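Side-chain contact in RNase NGR3 (Nicotiana glutinosa, PDB 1VD3), which probably cleaves RNA as a ribonuclease of the T2 family and binds nucleotides, here uridine 2'-phosphate, in its active-site cleft: residues 95-98 and 99-103. Residues are numbered along the deposited sequence; the frame is centred on the assembly and turned at random.
Sequences SHEW and LKHGT. With U2P (phosphoric acid mono-[2-(2,4-dioxo-3,4-dihydro-2H-pyrimidin-1-yl)-4-hydroxy-5-hydroxymethyl-tetrahydro-furan-3-yl] ester), chain B.
H96 lies alongside K100 one helical turn on, and ring atom CE1 of H96 lies 3.7 Å from CD of K100. Both side chains run the same way, to the phosphate of U2P. H96 reaches O1P from its ring edge through NE2, in a very short hydrogen bond. K100 is fully extended beyond CG, which carries NZ into a hydrogen bond of 3.0 Å with O2P of U2P. E97 and H101 form the second pair, also side by side, with carboxylate and ring planes 29° apart. OE2 of E97 comes within 3.3 Å of CD2 of H101. OE2 also accepts a hydrogen bond from W46 NE1, which helps to fix the carboxylate. W46 also stacks on the H101 ring. NE2 of H101 gives O2P a nearly straight bond of 2.5 Å (170°), so this oxygen is gripped by two donors. OE1 of E97 lies 2.6 Å from O3P. H43, from strand 41-48, adds a further bond to the ligand.

W98 turns elsewhere, to L64 and helix 109-123. Its CG is anti to the backbone N (chi1 166°), and one ring face takes the backbone of G102 and the methyl of T103. CG2 of T103 makes a CH-pi contact over the face, 4.2 Å from the centroid of the W98 five-membered ring. In the backbone, E97 O accepts from both H101 N and G102 N, where the helix widens into a pi-type turn. H96, E97, K100 and H101 thus give helix 91-102 a side that faces the phosphate, consistent with the active-site segment CAS II of the RNase T2 family.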
ATOM      1  N   SER A  95      -8.952   0.928  11.610  1.00 18.35           N
ATOM      2  CA  SER A  95      -8.736   1.024  13.044  1.00 19.68           C
ATOM      3  C   SER A  95      -7.426   0.322  13.376  1.00 18.94           C
ATOM      4  O   SER A  95      -6.602   0.840  14.130  1.00 17.68           O
ATOM      5  CB  SER A  95      -9.883   0.362  13.801  1.00 21.28           C
ATOM      6  OG  SER A  95      -9.611   0.335  15.189  1.00 27.62           O
ATOM      7  N   HIS A  96      -7.250  -0.863  12.802  1.00 16.69           N
ATOM      8  CA  HIS A  96      -6.053  -1.659  13.012  1.00 16.72           C
ATOM      9  C   HIS A  96      -4.784  -0.921  12.592  1.00 13.65           C
ATOM     10  O   HIS A  96      -3.807  -0.893  13.336  1.00 14.22           O
ATOM     11  CB  HIS A  96      -6.152  -2.968  12.228  1.00 16.81           C
ATOM     12  CG  HIS A  96      -4.854  -3.707  12.130  1.00 19.34           C
ATOM     13  ND1 HIS A  96      -4.258  -4.312  13.216  1.00 20.31           N
ATOM     14  CD2 HIS A  96      -4.028  -3.919  11.079  1.00 18.97           C
ATOM     15  CE1 HIS A  96      -3.119  -4.865  12.839  1.00 19.59           C
ATOM     16  NE2 HIS A  96      -2.957  -4.641  11.546  1.00 18.92           N
ATOM     17  N   GLU A  97      -4.792  -0.345  11.393  1.00 15.01           N
ATOM     18  CA  GLU A  97      -3.625   0.379  10.904  1.00 15.04           C
ATOM     19  C   GLU A  97      -3.358   1.615  11.761  1.00 15.42           C
ATOM     20  O   GLU A  97      -2.206   1.941  12.044  1.00 13.26           O
ATOM     21  CB  GLU A  97      -3.817   0.771   9.436  1.00 16.37           C
ATOM     22  CG  GLU A  97      -3.780  -0.424   8.483  1.00 17.05           C
ATOM     23  CD  GLU A  97      -2.426  -1.124   8.467  1.00 20.49           C
ATOM     24  OE1 GLU A  97      -2.392  -2.371   8.566  1.00 19.10           O
ATOM     25  OE2 GLU A  97      -1.394  -0.432   8.339  1.00 15.79           O
ATOM     26  N   TRP A  98      -4.422   2.292  12.182  1.00 14.52           N
ATOM     27  CA  TRP A  98      -4.268   3.475  13.027  1.00 15.51           C
ATOM     28  C   TRP A  98      -3.630   3.106  14.367  1.00 15.59           C
ATOM     29  O   TRP A  98      -2.647   3.711  14.790  1.00 14.48           O
ATOM     30  CB  TRP A  98      -5.619   4.150  13.292  1.00 15.30           C
ATOM     31  CG  TRP A  98      -5.544   5.162  14.409  1.00 12.90           C
ATOM     32  CD1 TRP A  98      -6.098   5.054  15.653  1.00 15.25           C
ATOM     33  CD2 TRP A  98      -4.787   6.380  14.415  1.00 13.64           C
ATOM     34  NE1 TRP A  98      -5.727   6.124  16.435  1.00 16.85           N
ATOM     35  CE2 TRP A  98      -4.923   6.953  15.700  1.00 15.87           C
ATOM     36  CE3 TRP A  98      -4.003   7.040  13.460  1.00 16.17           C
ATOM     37  CZ2 TRP A  98      -4.301   8.156  16.057  1.00 19.26           C
ATOM     38  CZ3 TRP A  98      -3.384   8.237  13.813  1.00 17.27           C
ATOM     39  CH2 TRP A  98      -3.537   8.782  15.104  1.00 17.15           C
ATOM     40  N   LEU A  99      -4.193   2.110  15.037  1.00 16.26           N
ATOM     41  CA  LEU A  99      -3.668   1.694  16.337  1.00 18.19           C
ATOM     42  C   LEU A  99      -2.240   1.166  16.279  1.00 18.07           C
ATOM     43  O   LEU A  99      -1.386   1.559  17.078  1.00 19.96           O
ATOM     44  CB  LEU A  99      -4.575   0.626  16.953  1.00 20.87           C
ATOM     45  CG  LEU A  99      -5.946   1.093  17.450  1.00 26.74           C
ATOM     46  CD1 LEU A  99      -6.770  -0.107  17.900  1.00 26.97           C
ATOM     47  CD2 LEU A  99      -5.765   2.076  18.596  1.00 25.95           C
ATOM     48  N   LYS A 100      -1.982   0.288  15.318  1.00 14.96           N
ATOM     49  CA  LYS A 100      -0.675  -0.333  15.174  1.00 16.34           C
ATOM     50  C   LYS A 100       0.414   0.573  14.622  1.00 14.29           C
ATOM     51  O   LYS A 100       1.553   0.538  15.091  1.00 17.68           O
ATOM     52  CB  LYS A 100      -0.785  -1.575  14.285  1.00 13.27           C
ATOM     53  CG  LYS A 100       0.528  -2.333  14.131  1.00 13.99           C
ATOM     54  CD  LYS A 100       0.340  -3.624  13.363  1.00 17.25           C
ATOM     55  CE  LYS A 100       1.655  -4.387  13.266  1.00 15.91           C
ATOM     56  NZ  LYS A 100       1.532  -5.617  12.447  1.00 15.31           N
ATOM     57  N   HIS A 101       0.062   1.389  13.637  1.00 12.08           N
ATOM     58  CA  HIS A 101       1.035   2.266  12.998  1.00 12.72           C
ATOM     59  C   HIS A 101       0.761   3.754  13.185  1.00 12.62           C
ATOM     60  O   HIS A 101       1.672   4.528  13.470  1.00 13.59           O
ATOM     61  CB  HIS A 101       1.087   1.946  11.506  1.00 12.13           C
ATOM     62  CG  HIS A 101       1.532   0.548  11.203  1.00 11.04           C
ATOM     63  ND1 HIS A 101       2.821   0.117  11.421  1.00 10.37           N
ATOM     64  CD2 HIS A 101       0.862  -0.510  10.689  1.00 14.45           C
ATOM     65  CE1 HIS A 101       2.929  -1.146  11.049  1.00 14.74           C
ATOM     66  NE2 HIS A 101       1.754  -1.550  10.601  1.00 11.69           N
ATOM     67  N   GLY A 102      -0.496   4.149  13.011  1.00 14.18           N
ATOM     68  CA  GLY A 102      -0.857   5.545  13.159  1.00 13.43           C
ATOM     69  C   GLY A 102      -0.460   6.158  14.491  1.00 15.41           C
ATOM     70  O   GLY A 102       0.041   7.284  14.534  1.00 15.30           O
ATOM     71  N   THR A 103      -0.674   5.434  15.585  1.00 17.67           N
ATOM     72  CA  THR A 103      -0.327   5.969  16.900  1.00 18.47           C
ATOM     73  C   THR A 103       1.172   6.193  17.090  1.00 21.25           C
ATOM     74  O   THR A 103       1.585   6.853  18.043  1.00 21.35           O
ATOM     75  CB  THR A 103      -0.821   5.057  18.046  1.00 17.99           C
ATOM     76  OG1 THR A 103      -0.235   3.758  17.918  1.00 17.80           O
ATOM     77  CG2 THR A 103      -2.341   4.951  18.028  1.00 16.31           C
TER
HETATM   78  O5' U2P B 214       3.468  -9.507   5.732  1.00 47.66           O
HETATM   79  C5' U2P B 214       4.001  -8.905   6.937  1.00 37.50           C
HETATM   80  C4' U2P B 214       2.901  -8.115   7.660  1.00 34.84           C
HETATM   81  O4' U2P B 214       3.480  -7.475   8.894  1.00 32.96           O
HETATM   82  C1' U2P B 214       3.401  -5.959   8.960  1.00 31.77           C
HETATM   83  N1  U2P B 214       4.729  -5.204   8.960  1.00 28.14           N
HETATM   84  C6  U2P B 214       5.686  -5.753   8.141  1.00 24.92           C
HETATM   85  C5  U2P B 214       6.890  -5.072   7.820  1.00 27.00           C
HETATM   86  C4  U2P B 214       7.125  -3.746   8.435  1.00 24.74           C
HETATM   87  O4  U2P B 214       8.087  -3.046   8.135  1.00 24.13           O
HETATM   88  N3  U2P B 214       6.154  -3.329   9.399  1.00 23.63           N
HETATM   89  C2  U2P B 214       4.956  -4.010   9.727  1.00 23.96           C
HETATM   90  O2  U2P B 214       4.222  -3.576  10.590  1.00 28.27           O
HETATM   91  C2' U2P B 214       2.304  -5.709   7.903  1.00 32.50           C
HETATM   92  O2' U2P B 214       0.959  -5.856   8.447  1.00 32.98           O
HETATM   93  P   U2P B 214       0.161  -4.813   9.313  1.00 21.39           P
HETATM   94  O1P U2P B 214      -1.077  -4.929  10.041  1.00 27.21           O
HETATM   95  O2P U2P B 214       1.134  -3.895   9.981  1.00 29.26           O
HETATM   96  O3P U2P B 214      -0.377  -3.970   8.259  1.00 25.63           O
HETATM   97  C3' U2P B 214       2.488  -6.843   6.880  1.00 32.12           C
HETATM   98  O3' U2P B 214       1.198  -7.062   6.199  1.00 31.16           O